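Local coordinates for protein extracellular subtilisin-like serine proteinase (Vibrio sp. PA-44, PDB 1SH7) that probably cleaves proteins as a calcium-binding, subtilisin-like serine endopeptidase secreted by a cold-adapted bacterium, at residues 150-155 with 172-177; 161-166 with 191-196. All blocks are in the same frame, centred on the assembly; numbering follows the deposited sequence.

Contact 1. Residues 150-155 with 172-177; sequences SFMLAA and SGVTVG. With CA (calcium ion), chain C.
Met152 and Val174 sit side by side on neighbouring parallel strands, their side chains pointing the same way from one face of the sheet. CB and CG make no close approach to the other segment; beyond them the methionine chain bends at chi2 (-66°) and chi3 (105°). The sulfur therefore comes alongside Val174, with SD 3.8 Å from Val174 CB, and the terminal CE reaches 3.6 Å from Val174 CG2. Thr223 and Val226 of helix 219-236 pack on this side chain. On the other face Leu153 crosses Thr175, and its CD1 lies 3.8 Å from the CA of Gly173; the OG1 of Thr175 is held by Ala168 O and a calcium-bound water.

Four hydrogen bonds join the backbones. Phe151 O takes a nearly straight bond from Val174 N (3.0 Å); Leu153 N gives to Val174 O (2.8 Å) and Leu153 O receives Val176 N (2.9 Å). The last, from Ala155 N to Val176 O, arrives well above the carbonyl plane. With Ala154 touching the bound phenylmethanesulfonic acid and Gly173 O binding calcium, this register belongs to the central parallel sheet of the subtilase domain, the peptidase part of a longer precursor.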
ATOM      1  N   SER A 150       4.463   0.540  10.735  1.00 11.93           N
ATOM      2  CA  SER A 150       3.083   0.383  10.257  1.00 11.70           C
ATOM      3  C   SER A 150       3.044  -0.561   9.031  1.00 11.26           C
ATOM      4  O   SER A 150       3.940  -0.511   8.189  1.00 10.94           O
ATOM      5  CB  SER A 150       2.497   1.744   9.850  1.00 12.67           C
ATOM      6  OG  SER A 150       2.278   2.566  10.983  1.00 10.98           O
ATOM      7  N   PHE A 151       2.010  -1.403   8.946  1.00 10.09           N
ATOM      8  CA  PHE A 151       1.866  -2.354   7.876  1.00 10.43           C
ATOM      9  C   PHE A 151       0.548  -2.120   7.140  1.00 11.49           C
ATOM     10  O   PHE A 151      -0.529  -2.166   7.776  1.00 12.01           O
ATOM     11  CB  PHE A 151       1.908  -3.800   8.407  1.00  9.60           C
ATOM     12  CG  PHE A 151       3.302  -4.402   8.456  1.00  8.83           C
ATOM     13  CD1 PHE A 151       4.253  -3.891   9.323  1.00 10.78           C
ATOM     14  CD2 PHE A 151       3.644  -5.441   7.633  1.00  7.10           C
ATOM     15  CE1 PHE A 151       5.524  -4.372   9.366  1.00 12.14           C
ATOM     16  CE2 PHE A 151       4.898  -5.970   7.663  1.00 10.47           C
ATOM     17  CZ  PHE A 151       5.864  -5.444   8.545  1.00 12.58           C
ATOM     18  N   MET A 152       0.654  -1.881   5.829  1.00 11.10           N
ATOM     19  CA  MET A 152      -0.484  -1.779   4.911  1.00 10.88           C
ATOM     20  C   MET A 152      -0.688  -3.148   4.227  1.00 10.46           C
ATOM     21  O   MET A 152       0.247  -3.704   3.698  1.00 10.33           O
ATOM     22  CB  MET A 152      -0.242  -0.692   3.873  1.00 10.65           C
ATOM     23  CG  MET A 152       0.330   0.635   4.425  1.00 10.50           C
ATOM     24  SD  MET A 152      -0.783   1.479   5.499  1.00 11.99           S
ATOM     25  CE  MET A 152      -0.062   1.162   7.078  1.00 13.65           C
ATOM     26  N   LEU A 153      -1.912  -3.677   4.263  1.00 11.08           N
ATOM     27  CA  LEU A 153      -2.229  -5.058   3.870  1.00 10.76           C
ATOM     28  C   LEU A 153      -3.372  -5.088   2.854  1.00 11.21           C
ATOM     29  O   LEU A 153      -4.370  -4.425   3.064  1.00 12.68           O
ATOM     30  CB  LEU A 153      -2.667  -5.859   5.116  1.00 10.45           C
ATOM     31  CG  LEU A 153      -1.749  -5.716   6.333  1.00 10.05           C
ATOM     32  CD1 LEU A 153      -2.396  -6.368   7.567  1.00  9.83           C
ATOM     33  CD2 LEU A 153      -0.384  -6.280   6.065  1.00 10.89           C
ATOM     34  N   ALA A 154      -3.241  -5.855   1.755  1.00 10.95           N
ATOM     35  CA  ALA A 154      -4.314  -5.968   0.791  1.00 10.29           C
ATOM     36  C   ALA A 154      -5.454  -6.808   1.349  1.00 10.89           C
ATOM     37  O   ALA A 154      -5.229  -7.858   1.957  1.00 10.27           O
ATOM     38  CB  ALA A 154      -3.813  -6.549  -0.477  1.00 10.90           C
ATOM     39  N   ALA A 155      -6.684  -6.358   1.122  1.00 11.34           N
ATOM     40  CA  ALA A 155      -7.869  -7.073   1.639  1.00 10.78           C
ATOM     41  C   ALA A 155      -8.103  -8.418   0.920  1.00 10.85           C
ATOM     42  O   ALA A 155      -8.610  -9.357   1.539  1.00 10.80           O
ATOM     43  CB  ALA A 155      -9.115  -6.220   1.517  1.00 11.27           C
ATOM     44  N   SER A 172      -4.312  -5.009  13.894  1.00 13.06           N
ATOM     45  CA  SER A 172      -3.491  -3.776  13.981  1.00 13.09           C
ATOM     46  C   SER A 172      -2.834  -3.326  12.660  1.00 12.62           C
ATOM     47  O   SER A 172      -2.168  -2.306  12.583  1.00 11.62           O
ATOM     48  CB  SER A 172      -2.475  -3.883  15.117  1.00 12.50           C
ATOM     49  OG  SER A 172      -1.537  -4.890  14.845  1.00 15.81           O
ATOM     50  N   GLY A 173      -3.076  -4.096  11.617  1.00 12.49           N
ATOM     51  CA  GLY A 173      -2.701  -3.741  10.276  1.00 12.36           C
ATOM     52  C   GLY A 173      -3.740  -2.817   9.711  1.00 12.51           C
ATOM     53  O   GLY A 173      -4.860  -2.745  10.202  1.00 13.14           O
ATOM     54  N   VAL A 174      -3.346  -2.086   8.669  1.00 11.98           N
ATOM     55  CA  VAL A 174      -4.254  -1.253   7.923  1.00 10.82           C
ATOM     56  C   VAL A 174      -4.574  -1.995   6.647  1.00 10.04           C
ATOM     57  O   VAL A 174      -3.717  -2.124   5.761  1.00  9.50           O
ATOM     58  CB  VAL A 174      -3.641   0.112   7.589  1.00 10.09           C
ATOM     59  CG1 VAL A 174      -4.658   0.957   6.852  1.00  9.69           C
ATOM     60  CG2 VAL A 174      -3.138   0.841   8.864  1.00 12.36           C
ATOM     61  N   THR A 175      -5.807  -2.503   6.582  1.00 10.36           N
ATOM     62  CA  THR A 175      -6.270  -3.438   5.560  1.00 10.40           C
ATOM     63  C   THR A 175      -7.116  -2.669   4.542  1.00 10.54           C
ATOM     64  O   THR A 175      -8.064  -1.961   4.903  1.00 11.25           O
ATOM     65  CB  THR A 175      -7.104  -4.526   6.227  1.00 10.51           C
ATOM     66  OG1 THR A 175      -6.299  -5.223   7.203  1.00 10.21           O
ATOM     67  CG2 THR A 175      -7.566  -5.609   5.213  1.00 12.14           C
ATOM     68  N   VAL A 176      -6.772  -2.810   3.278  1.00  9.76           N
ATOM     69  CA  VAL A 176      -7.214  -1.894   2.244  1.00  9.59           C
ATOM     70  C   VAL A 176      -8.035  -2.582   1.181  1.00  9.06           C
ATOM     71  O   VAL A 176      -7.555  -3.503   0.518  1.00  9.15           O
ATOM     72  CB  VAL A 176      -5.994  -1.253   1.533  1.00  9.63           C
ATOM     73  CG1 VAL A 176      -6.490  -0.188   0.509  1.00  9.42           C
ATOM     74  CG2 VAL A 176      -5.030  -0.674   2.546  1.00  8.86           C
ATOM     75  N   GLY A 177      -9.286  -2.150   1.039  1.00  8.69           N
ATOM     76  CA  GLY A 177     -10.126  -2.507  -0.094  1.00  8.65           C
ATOM     77  C   GLY A 177      -9.954  -1.563  -1.271  1.00  9.21           C
ATOM     78  O   GLY A 177      -9.302  -0.505  -1.188  1.00  9.19           O
TER
HETATM   79 CA    CA C1290      -7.099  -2.770  11.019  1.00 10.63          CA
HETATM   80  O   HOH W   1      -0.001  -0.929  11.034  1.00  9.30           O
HETATM   81  O   HOH W   2      -6.722  -4.937   9.923  1.00 10.71           O
HETATM   82  O   HOH W   3      -6.307  -0.902  12.172  1.00 18.18           O
HETATM   83  O   HOH W   4      -8.609  -2.667  13.060  1.00 13.44           O
HETATM   84  O   HOH W   5      -9.219  -3.669  10.410  1.00 11.80           O

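Contact 2. Residues 161-166 with 191-196; sequences DACNTS and WGSCVD. With CA (calcium ion), chain C.
Asp161 packs against one face of the Trp191 indole, its backbone N set toward the rim of the ring and 3.6 Å from CZ2 of Trp191, while its CB packs 3.8 Å from CZ3. The Asp161 side chain, with CG anti to the backbone N (chi1 -165°), crosses Trp191 at about a right angle, the carboxylate and ring planes being 42° apart. OD1 accepts Cys163 N at 2.9 Å on its anti side, the donor tilted out of the carboxylate plane, forming an Asx turn, and a water joins the same oxygen to Trp191 O and Cys194 N. Arg262 makes a cation-pi contact with the indole.

At Ala162 the backbone N gives an almost straight hydrogen bond to Trp191 O (3.0 Å). Its methyl leans on Val195 CG2 at 3.8 Å. Cys163 follows, within a short 3-10 segment, and its SG is bonded to Cys194 SG at 2.0 Å with a disulfide torsion of 109°.

The opposing loop makes a type I beta turn from Gly192 to Val195, and Asp196 beyond it binds calcium through both carboxylate oxygens. These disulfide-linked loops, beside a calcium site, flank strand 174-179 of the subtilase fold.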
ATOM      1  N   ASP A 161     -15.311 -11.935   2.591  1.00 15.19           N
ATOM      2  CA  ASP A 161     -14.962 -11.328   3.860  1.00 14.74           C
ATOM      3  C   ASP A 161     -13.446 -11.373   4.040  1.00 14.87           C
ATOM      4  O   ASP A 161     -12.864 -12.458   4.119  1.00 14.21           O
ATOM      5  CB  ASP A 161     -15.647 -12.072   5.020  1.00 14.35           C
ATOM      6  CG  ASP A 161     -15.620 -11.301   6.315  1.00 16.08           C
ATOM      7  OD1 ASP A 161     -14.619 -10.624   6.602  1.00 13.23           O
ATOM      8  OD2 ASP A 161     -16.577 -11.294   7.137  1.00 18.85           O
ATOM      9  N   ALA A 162     -12.825 -10.206   4.144  1.00 14.00           N
ATOM     10  CA  ALA A 162     -11.378 -10.129   4.326  1.00 13.63           C
ATOM     11  C   ALA A 162     -10.877 -10.797   5.605  1.00 13.79           C
ATOM     12  O   ALA A 162      -9.700 -11.160   5.700  1.00 12.18           O
ATOM     13  CB  ALA A 162     -10.920  -8.720   4.275  1.00 13.06           C
ATOM     14  N   CYS A 163     -11.765 -10.969   6.595  1.00 14.43           N
ATOM     15  CA  CYS A 163     -11.374 -11.604   7.858  1.00 14.68           C
ATOM     16  C   CYS A 163     -10.935 -13.060   7.705  1.00 15.25           C
ATOM     17  O   CYS A 163     -10.327 -13.594   8.602  1.00 16.05           O
ATOM     18  CB  CYS A 163     -12.499 -11.488   8.916  1.00 14.82           C
ATOM     19  SG  CYS A 163     -12.891  -9.791   9.404  1.00 13.93           S
ATOM     20  N   ASN A 164     -11.195 -13.674   6.557  1.00 15.98           N
ATOM     21  CA  ASN A 164     -10.795 -15.071   6.296  1.00 17.09           C
ATOM     22  C   ASN A 164      -9.483 -15.190   5.520  1.00 16.98           C
ATOM     23  O   ASN A 164      -9.151 -16.251   5.033  1.00 17.10           O
ATOM     24  CB  ASN A 164     -11.938 -15.781   5.565  1.00 17.93           C
ATOM     25  CG  ASN A 164     -13.199 -15.844   6.415  1.00 20.90           C
ATOM     26  OD1 ASN A 164     -13.115 -15.920   7.645  1.00 28.36           O
ATOM     27  ND2 ASN A 164     -14.364 -15.770   5.779  1.00 22.51           N
ATOM     28  N   THR A 165      -8.753 -14.069   5.409  1.00 16.06           N
ATOM     29  CA  THR A 165      -7.496 -13.937   4.661  1.00 15.94           C
ATOM     30  C   THR A 165      -6.412 -13.467   5.626  1.00 14.41           C
ATOM     31  O   THR A 165      -6.674 -12.582   6.451  1.00 14.10           O
ATOM     32  CB  THR A 165      -7.661 -12.882   3.531  1.00 15.88           C
ATOM     33  OG1 THR A 165      -8.330 -13.491   2.435  1.00 17.28           O
ATOM     34  CG2 THR A 165      -6.295 -12.429   2.949  1.00 17.61           C
ATOM     35  N   SER A 166      -5.223 -14.075   5.563  1.00 14.62           N
ATOM     36  CA  SER A 166      -4.020 -13.571   6.282  1.00 14.21           C
ATOM     37  C   SER A 166      -3.062 -13.008   5.220  1.00 13.54           C
ATOM     38  O   SER A 166      -2.938 -13.605   4.182  1.00 11.73           O
ATOM     39  CB  SER A 166      -3.295 -14.722   7.018  1.00 14.14           C
ATOM     40  OG  SER A 166      -3.934 -15.082   8.223  1.00 16.70           O
ATOM     41  N   TRP A 191     -14.264  -7.301   1.453  1.00 12.05           N
ATOM     42  CA  TRP A 191     -15.150  -6.402   2.161  1.00 12.93           C
ATOM     43  C   TRP A 191     -15.220  -6.830   3.619  1.00 13.36           C
ATOM     44  O   TRP A 191     -14.607  -7.836   3.989  1.00 13.09           O
ATOM     45  CB  TRP A 191     -16.567  -6.370   1.508  1.00 12.71           C
ATOM     46  CG  TRP A 191     -17.127  -7.718   1.118  1.00 13.98           C
ATOM     47  CD1 TRP A 191     -17.206  -8.226  -0.127  1.00 14.38           C
ATOM     48  CD2 TRP A 191     -17.721  -8.684   1.986  1.00 14.42           C
ATOM     49  NE1 TRP A 191     -17.778  -9.476  -0.100  1.00 14.72           N
ATOM     50  CE2 TRP A 191     -18.088  -9.787   1.195  1.00 15.56           C
ATOM     51  CE3 TRP A 191     -17.945  -8.748   3.363  1.00 15.85           C
ATOM     52  CZ2 TRP A 191     -18.694 -10.923   1.728  1.00 14.99           C
ATOM     53  CZ3 TRP A 191     -18.535  -9.883   3.889  1.00 15.61           C
ATOM     54  CH2 TRP A 191     -18.900 -10.952   3.069  1.00 14.63           C
ATOM     55  N   GLY A 192     -15.951  -6.069   4.446  1.00 13.54           N
ATOM     56  CA  GLY A 192     -16.224  -6.459   5.827  1.00 13.69           C
ATOM     57  C   GLY A 192     -15.545  -5.708   6.961  1.00 13.47           C
ATOM     58  O   GLY A 192     -14.810  -4.714   6.787  1.00 12.73           O
ATOM     59  N   SER A 193     -15.778  -6.235   8.158  1.00 13.60           N
ATOM     60  CA  SER A 193     -15.283  -5.635   9.396  1.00 13.80           C
ATOM     61  C   SER A 193     -13.753  -5.545   9.522  1.00 12.85           C
ATOM     62  O   SER A 193     -13.279  -4.753  10.316  1.00 12.63           O
ATOM     63  CB  SER A 193     -15.807  -6.433  10.592  1.00 14.02           C
ATOM     64  OG  SER A 193     -15.278  -7.737  10.577  1.00 15.52           O
ATOM     65  N   CYS A 194     -12.989  -6.372   8.792  1.00 12.73           N
ATOM     66  CA  CYS A 194     -11.515  -6.328   8.885  1.00 12.58           C
ATOM     67  C   CYS A 194     -10.862  -5.315   7.944  1.00 11.82           C
ATOM     68  O   CYS A 194      -9.671  -5.095   8.025  1.00 11.49           O
ATOM     69  CB  CYS A 194     -10.930  -7.687   8.596  1.00 12.85           C
ATOM     70  SG  CYS A 194     -11.194  -8.846   9.919  1.00 13.57           S
ATOM     71  N   VAL A 195     -11.636  -4.746   7.034  1.00 11.99           N
ATOM     72  CA  VAL A 195     -11.153  -3.753   6.069  1.00 10.86           C
ATOM     73  C   VAL A 195     -11.223  -2.369   6.738  1.00 11.22           C
ATOM     74  O   VAL A 195     -12.281  -1.963   7.176  1.00 11.51           O
ATOM     75  CB  VAL A 195     -12.046  -3.723   4.798  1.00 10.97           C
ATOM     76  CG1 VAL A 195     -11.649  -2.592   3.864  1.00  7.76           C
ATOM     77  CG2 VAL A 195     -12.042  -5.079   4.092  1.00 11.63           C
ATOM     78  N   ASP A 196     -10.100  -1.656   6.801  1.00 10.12           N
ATOM     79  CA  ASP A 196     -10.025  -0.379   7.492  1.00 11.07           C
ATOM     80  C   ASP A 196     -10.452   0.793   6.631  1.00 10.86           C
ATOM     81  O   ASP A 196     -11.003   1.745   7.146  1.00 10.19           O
ATOM     82  CB  ASP A 196      -8.605  -0.106   7.967  1.00 11.23           C
ATOM     83  CG  ASP A 196      -8.140  -1.083   9.038  1.00 11.47           C
ATOM     84  OD1 ASP A 196      -8.485  -0.903  10.224  1.00 13.73           O
ATOM     85  OD2 ASP A 196      -7.418  -2.042   8.792  1.00  9.63           O
TER
HETATM   86 CA    CA C1290      -7.099  -2.770  11.019  1.00 10.63          CA
HETATM   87  O   HOH W   6     -13.613  -8.067   6.588  1.00 13.72           O
HETATM   88  O   HOH W   7     -17.339  -8.596   7.988  1.00 24.43           O
HETATM   89  O   HOH W   5      -9.219  -3.669  10.410  1.00 11.80           O
HETATM   90  O   HOH W   3      -6.307  -0.902  12.172  1.00 18.18           O
HETATM   91  O   HOH W   2      -6.722  -4.937   9.923  1.00 10.71           O
HETATM   92  O   HOH W   4      -8.609  -2.667  13.060  1.00 13.44           O

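How the contacts relate
Contact 1 and contact 2 alternate along the chain and meet, with centres about 10 Å apart, at a shared calcium ion. Its shell of eight takes one protein oxygen from contact 1, two from contact 2, Pro171 O and four waters. Asp196 OD2 also probably accepts a hydrogen bond from Thr175 N at 2.8 Å, so one carboxylate joins the metal to the sheet. The example illustrates a general principle: one metal can fasten together two loops that enter neighbouring strands of a sheet. Contact 1 lies nearer the active site: the Ala154 side chain is about 4 Å from that of Ser220, predicted to be catalytic, and from bound phenylmethanesulfonic acid, whereas the Ala162 side chain is about 10 Å from that ligand.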